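Local atomic coordinates of oxidized polyvinyl alcohol hydrolase (Sphingopyxis, PDB entry 3WLA), a protein that hydrolyses beta-diketones such as 4,6-nonanedione and cleaves oxidized polyvinyl alcohol in the second step of the polymer's degradation. Residues F201-I215 against L253-Y267. Residues are numbered along the deposited sequence; the frame is centred on the assembly and turned at random.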
loop_
_atom_site.group_PDB
_atom_site.type_symbol
_atom_site.label_atom_id
_atom_site.label_comp_id
_atom_site.label_asym_id
_atom_site.label_seq_id
_atom_site.Cartn_x
_atom_site.Cartn_y
_atom_site.Cartn_z
ATOM N N PHE A 201 2.324 13.373 -17.714
ATOM C CA PHE A 201 2.597 13.820 -16.365
ATOM C C PHE A 201 2.280 15.285 -16.085
ATOM O O PHE A 201 1.579 15.597 -15.133
ATOM C CB PHE A 201 4.075 13.573 -16.029
ATOM C CG PHE A 201 4.507 14.173 -14.732
ATOM C CD1 PHE A 201 4.032 13.672 -13.521
ATOM C CD2 PHE A 201 5.415 15.217 -14.715
ATOM C CE1 PHE A 201 4.465 14.204 -12.307
ATOM C CE2 PHE A 201 5.867 15.763 -13.517
ATOM C CZ PHE A 201 5.394 15.256 -12.296
ATOM N N GLN A 202 2.809 16.184 -16.907
ATOM C CA GLN A 202 2.638 17.614 -16.670
ATOM C C GLN A 202 1.177 18.079 -16.655
ATOM O O GLN A 202 0.757 18.830 -15.768
ATOM C CB GLN A 202 3.455 18.411 -17.716
ATOM C CG GLN A 202 4.314 19.522 -17.127
ATOM C CD GLN A 202 5.444 18.992 -16.221
ATOM O OE1 GLN A 202 5.601 19.449 -15.060
ATOM N NE2 GLN A 202 6.233 18.026 -16.742
ATOM N N GLU A 203 0.433 17.669 -17.673
ATOM C CA GLU A 203 -0.980 18.002 -17.786
ATOM C C GLU A 203 -1.704 17.367 -16.582
ATOM O O GLU A 203 -2.562 17.988 -15.947
ATOM C CB GLU A 203 -1.542 17.440 -19.105
ATOM C CG GLU A 203 -2.903 18.132 -19.542
ATOM C CD GLU A 203 -3.644 17.448 -20.748
ATOM O OE1 GLU A 203 -3.006 17.219 -21.823
ATOM O OE2 GLU A 203 -4.875 17.160 -20.623
ATOM N N THR A 204 -1.329 16.127 -16.249
ATOM C CA THR A 204 -1.968 15.432 -15.130
ATOM C C THR A 204 -1.778 16.198 -13.861
ATOM O O THR A 204 -2.738 16.353 -13.113
ATOM C CB THR A 204 -1.461 13.995 -14.948
ATOM O OG1 THR A 204 -1.857 13.232 -16.073
ATOM C CG2 THR A 204 -2.098 13.337 -13.729
ATOM N N ARG A 205 -0.567 16.721 -13.631
ATOM C CA ARG A 205 -0.297 17.510 -12.409
ATOM C C ARG A 205 -1.165 18.750 -12.393
ATOM O O ARG A 205 -1.689 19.167 -11.348
ATOM C CB ARG A 205 1.156 18.020 -12.350
ATOM C CG ARG A 205 1.986 17.444 -11.296
ATOM C CD ARG A 205 3.059 18.365 -10.764
ATOM N NE ARG A 205 3.996 18.845 -11.757
ATOM C CZ ARG A 205 5.286 19.104 -11.498
ATOM N NH1 ARG A 205 6.088 19.565 -12.450
ATOM N NH2 ARG A 205 5.787 18.837 -10.301
ATOM N N LYS A 206 -1.245 19.385 -13.556
ATOM C CA LYS A 206 -1.999 20.619 -13.634
ATOM C C LYS A 206 -3.496 20.348 -13.474
ATOM O O LYS A 206 -4.133 21.011 -12.664
ATOM C CB LYS A 206 -1.708 21.384 -14.946
ATOM C CG LYS A 206 -0.243 21.791 -15.130
ATOM C CD LYS A 206 -0.084 22.838 -16.248
ATOM C CE LYS A 206 1.392 23.181 -16.537
ATOM N NZ LYS A 206 2.126 23.769 -15.374
ATOM N N MET A 207 -4.044 19.350 -14.170
ATOM C CA MET A 207 -5.491 19.158 -14.030
ATOM C C MET A 207 -5.894 18.901 -12.579
ATOM O O MET A 207 -6.954 19.370 -12.131
ATOM C CB MET A 207 -6.008 18.084 -14.995
ATOM C CG MET A 207 -5.589 16.654 -14.725
ATOM S SD MET A 207 -6.123 15.593 -16.053
ATOM C CE MET A 207 -6.317 14.005 -15.152
ATOM N N VAL A 208 -5.033 18.227 -11.807
ATOM C CA VAL A 208 -5.386 17.971 -10.433
ATOM C C VAL A 208 -5.266 19.242 -9.606
ATOM O O VAL A 208 -6.155 19.532 -8.793
ATOM C CB VAL A 208 -4.539 16.838 -9.806
ATOM C CG1 VAL A 208 -4.698 16.876 -8.309
ATOM C CG2 VAL A 208 -5.024 15.485 -10.301
ATOM N N ALA A 209 -4.175 19.996 -9.773
ATOM C CA ALA A 209 -4.003 21.272 -9.047
ATOM C C ALA A 209 -5.151 22.260 -9.396
ATOM O O ALA A 209 -5.455 23.141 -8.612
ATOM C CB ALA A 209 -2.656 21.920 -9.398
ATOM N N ALA A 210 -5.749 22.109 -10.577
ATOM C CA ALA A 210 -6.871 22.964 -10.974
ATOM C C ALA A 210 -8.193 22.557 -10.263
ATOM O O ALA A 210 -9.080 23.382 -10.107
ATOM C CB ALA A 210 -7.062 22.907 -12.473
ATOM N N ALA A 211 -8.303 21.299 -9.823
ATOM C CA ALA A 211 -9.502 20.799 -9.149
ATOM C C ALA A 211 -9.060 19.884 -8.021
ATOM O O ALA A 211 -9.324 18.681 -8.044
ATOM C CB ALA A 211 -10.379 20.007 -10.159
ATOM N N PRO A 212 -8.435 20.456 -6.981
ATOM C CA PRO A 212 -7.939 19.684 -5.842
ATOM C C PRO A 212 -8.914 18.940 -4.918
ATOM O O PRO A 212 -8.459 18.160 -4.068
ATOM C CB PRO A 212 -7.068 20.697 -5.096
ATOM C CG PRO A 212 -7.737 21.975 -5.375
ATOM C CD PRO A 212 -8.147 21.889 -6.801
ATOM N N ALA A 213 -10.229 19.163 -5.075
ATOM C CA ALA A 213 -11.191 18.464 -4.213
ATOM C C ALA A 213 -11.980 17.454 -5.001
ATOM O O ALA A 213 -12.732 16.650 -4.444
ATOM C CB ALA A 213 -12.133 19.437 -3.541
ATOM N N LYS A 214 -11.807 17.495 -6.303
ATOM C CA LYS A 214 -12.495 16.564 -7.164
ATOM C C LYS A 214 -12.087 15.113 -6.920
ATOM O O LYS A 214 -10.964 14.849 -6.482
ATOM C CB LYS A 214 -12.200 16.934 -8.591
ATOM C CG LYS A 214 -12.503 15.882 -9.622
ATOM C CD LYS A 214 -12.313 16.484 -11.015
ATOM C CE LYS A 214 -12.349 15.404 -12.092
ATOM N NZ LYS A 214 -13.545 14.570 -11.863
ATOM N N ILE A 215 -13.015 14.181 -7.170
ATOM C CA ILE A 215 -12.728 12.748 -7.053
ATOM C C ILE A 215 -12.162 12.451 -8.409
ATOM O O ILE A 215 -12.864 12.592 -9.407
ATOM C CB ILE A 215 -14.001 11.851 -6.907
ATOM C CG1 ILE A 215 -14.802 12.254 -5.664
ATOM C CG2 ILE A 215 -13.611 10.363 -6.845
ATOM C CD1 ILE A 215 -14.010 12.355 -4.354
ATOM N N LEU A 253 11.540 13.872 -13.953
ATOM C CA LEU A 253 10.501 13.873 -12.954
ATOM C C LEU A 253 9.281 13.176 -13.519
ATOM O O LEU A 253 8.655 13.664 -14.453
ATOM C CB LEU A 253 10.142 15.310 -12.626
ATOM C CG LEU A 253 9.007 15.503 -11.623
ATOM C CD1 LEU A 253 9.319 14.799 -10.242
ATOM C CD2 LEU A 253 8.865 16.992 -11.434
ATOM N N CYS A 254 8.931 12.023 -13.005
ATOM C CA CYS A 254 7.731 11.425 -13.546
ATOM C C CYS A 254 6.581 11.139 -12.569
ATOM O O CYS A 254 5.550 10.680 -13.015
ATOM C CB CYS A 254 8.073 10.204 -14.378
ATOM S SG CYS A 254 9.269 9.157 -13.640
ATOM N N SER A 255 6.770 11.339 -11.260
ATOM C CA SER A 255 5.674 11.209 -10.303
ATOM C C SER A 255 5.834 12.319 -9.263
ATOM O O SER A 255 6.948 12.567 -8.768
ATOM C CB SER A 255 5.702 9.894 -9.532
ATOM O OG SER A 255 5.312 8.827 -10.352
ATOM N N ASP A 256 4.731 12.989 -8.949
ATOM C CA ASP A 256 4.734 14.021 -7.929
ATOM C C ASP A 256 3.660 13.533 -6.960
ATOM O O ASP A 256 2.488 13.450 -7.316
ATOM C CB ASP A 256 4.327 15.332 -8.572
ATOM C CG ASP A 256 4.180 16.464 -7.565
ATOM O OD1 ASP A 256 4.057 16.266 -6.349
ATOM O OD2 ASP A 256 4.157 17.590 -8.038
ATOM N N TYR A 257 4.031 13.195 -5.751
ATOM C CA TYR A 257 3.057 12.667 -4.847
ATOM C C TYR A 257 2.125 13.656 -4.193
ATOM O O TYR A 257 1.367 13.275 -3.341
ATOM C CB TYR A 257 3.726 11.809 -3.793
ATOM C CG TYR A 257 4.450 10.674 -4.505
ATOM C CD1 TYR A 257 3.774 9.504 -4.858
ATOM C CD2 TYR A 257 5.774 10.860 -4.963
ATOM C CE1 TYR A 257 4.410 8.524 -5.679
ATOM C CE2 TYR A 257 6.412 9.906 -5.765
ATOM C CZ TYR A 257 5.721 8.743 -6.111
ATOM O OH TYR A 257 6.376 7.812 -6.871
ATOM N N ARG A 258 2.170 14.915 -4.597
ATOM C CA ARG A 258 1.228 15.872 -3.990
ATOM C C ARG A 258 -0.137 15.572 -4.622
ATOM O O ARG A 258 -1.104 15.244 -3.930
ATOM C CB ARG A 258 1.686 17.315 -4.278
ATOM C CG ARG A 258 0.791 18.441 -3.717
ATOM C CD ARG A 258 1.194 19.713 -4.477
ATOM N NE ARG A 258 2.580 20.055 -4.148
ATOM C CZ ARG A 258 2.903 20.647 -3.009
ATOM N NH1 ARG A 258 1.938 20.973 -2.148
ATOM N NH2 ARG A 258 4.169 20.829 -2.671
ATOM N N PRO A 259 -0.219 15.616 -5.946
ATOM C CA PRO A 259 -1.540 15.332 -6.498
ATOM C C PRO A 259 -2.006 13.900 -6.259
ATOM O O PRO A 259 -3.228 13.639 -6.151
ATOM C CB PRO A 259 -1.386 15.632 -7.980
ATOM C CG PRO A 259 0.121 15.481 -8.228
ATOM C CD PRO A 259 0.698 16.116 -6.989
ATOM N N THR A 260 -1.058 12.955 -6.180
ATOM C CA THR A 260 -1.515 11.594 -5.984
ATOM C C THR A 260 -2.041 11.313 -4.608
ATOM O O THR A 260 -2.972 10.515 -4.481
ATOM C CB THR A 260 -0.426 10.532 -6.277
ATOM O OG1 THR A 260 0.565 10.591 -5.255
ATOM C CG2 THR A 260 0.189 10.785 -7.612
ATOM N N THR A 261 -1.465 11.906 -3.573
ATOM C CA THR A 261 -2.006 11.635 -2.231
ATOM C C THR A 261 -3.239 12.538 -2.017
ATOM O O THR A 261 -4.111 12.246 -1.181
ATOM C CB THR A 261 -0.967 11.853 -1.144
ATOM O OG1 THR A 261 -0.441 13.185 -1.252
ATOM C CG2 THR A 261 0.209 10.841 -1.318
ATOM N N GLN A 262 -3.339 13.619 -2.801
ATOM C CA GLN A 262 -4.544 14.445 -2.679
ATOM C C GLN A 262 -5.705 13.634 -3.289
ATOM O O GLN A 262 -6.760 13.467 -2.671
ATOM C CB GLN A 262 -4.426 15.759 -3.461
ATOM C CG GLN A 262 -5.759 16.554 -3.369
ATOM C CD GLN A 262 -5.891 17.148 -2.015
ATOM O OE1 GLN A 262 -5.069 17.985 -1.620
ATOM N NE2 GLN A 262 -6.894 16.711 -1.258
ATOM N N ALA A 263 -5.491 13.139 -4.503
ATOM C CA ALA A 263 -6.506 12.389 -5.199
ATOM C C ALA A 263 -6.942 11.172 -4.387
ATOM O O ALA A 263 -8.125 10.914 -4.254
ATOM C CB ALA A 263 -6.000 11.967 -6.534
ATOM N N SER A 264 -5.989 10.404 -3.853
ATOM C CA SER A 264 -6.380 9.262 -3.068
ATOM C C SER A 264 -7.135 9.719 -1.835
ATOM O O SER A 264 -8.164 9.119 -1.510
ATOM C CB SER A 264 -5.151 8.395 -2.663
ATOM O OG SER A 264 -4.329 9.078 -1.723
ATOM N N SER A 265 -6.675 10.778 -1.153
ATOM C CA SER A 265 -7.370 11.189 0.058
ATOM C C SER A 265 -8.824 11.605 -0.257
ATOM O O SER A 265 -9.733 11.348 0.536
ATOM C CB SER A 265 -6.639 12.326 0.809
ATOM O OG SER A 265 -6.811 13.612 0.215
ATOM N N ASN A 266 -9.028 12.242 -1.404
ATOM C CA ASN A 266 -10.347 12.708 -1.815
ATOM C C ASN A 266 -11.320 11.537 -1.993
ATOM O O ASN A 266 -12.469 11.569 -1.494
ATOM C CB ASN A 266 -10.250 13.467 -3.133
ATOM C CG ASN A 266 -9.624 14.858 -2.978
ATOM O OD1 ASN A 266 -9.399 15.367 -1.867
ATOM N ND2 ASN A 266 -9.379 15.493 -4.115
ATOM N N TYR A 267 -10.867 10.528 -2.711
ATOM C CA TYR A 267 -11.675 9.347 -2.956
ATOM C C TYR A 267 -12.079 8.579 -1.682
ATOM O O TYR A 267 -13.273 8.327 -1.449
ATOM C CB TYR A 267 -10.932 8.381 -3.885
ATOM C CG TYR A 267 -11.675 7.095 -4.030
ATOM C CD1 TYR A 267 -12.737 6.984 -4.929
ATOM C CD2 TYR A 267 -11.389 6.005 -3.200
ATOM C CE1 TYR A 267 -13.519 5.802 -5.003
ATOM C CE2 TYR A 267 -12.161 4.809 -3.250
ATOM C CZ TYR A 267 -13.224 4.716 -4.156
ATOM O OH TYR A 267 -13.964 3.547 -4.219
#
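Phe-201 points its CG away from its own backbone N (chi1 172°), which lays the ring against strand 253-256, and Asp-256 extends likewise (chi1 175°), sending its carboxylate to Arg-205. One face of the ring lies against the backbone of Leu-253 and Cys-254, while Asp-256 N sits at the ring edge; Phe-201 CE2 also packs on the Leu-253 side chain, 3.7 Å from CG. The Arg-205 chain, bent at chi2 and chi3, sets its guanidinium with one face over Phe-201 CZ and forms a nearly straight salt bridge, NH2 to Asp-256 OD2 3.1 Å, in its own plane but on the anti side of the carboxylate and somewhat out of that group's plane, the two being nearly perpendicular (81°). Arg-205 NH1 donates to Gln-202 OE1 (2.7 Å), so two bonds limit the guanidinium's turning, and Asp-256 OD1 caps helix 257-269 through Arg-258 N. A methionine in place of Arg-205 would probably leave Asp-256 OD2 without its charged mate and Phe-201 CZ without the flat group it meets. Farther along, Val-208 CG1 packs on Pro-259 CB at 3.6 Å. After helix 201-210, Asn-266 ND2 grips two carbonyls of the 211-214 type I turn, Pro-212 O at 2.8 Å and Lys-214 O at 2.9 Å, both from above their carbonyl planes; Gln-262 NE2 and Arg-330 hold its OD1. Helix 201-210 and its trailing turn thus pack along N-capped helix 257-269 and short strand 253-256, which pairs with 244-246 outside the central sheet of this alpha/beta-hydrolase.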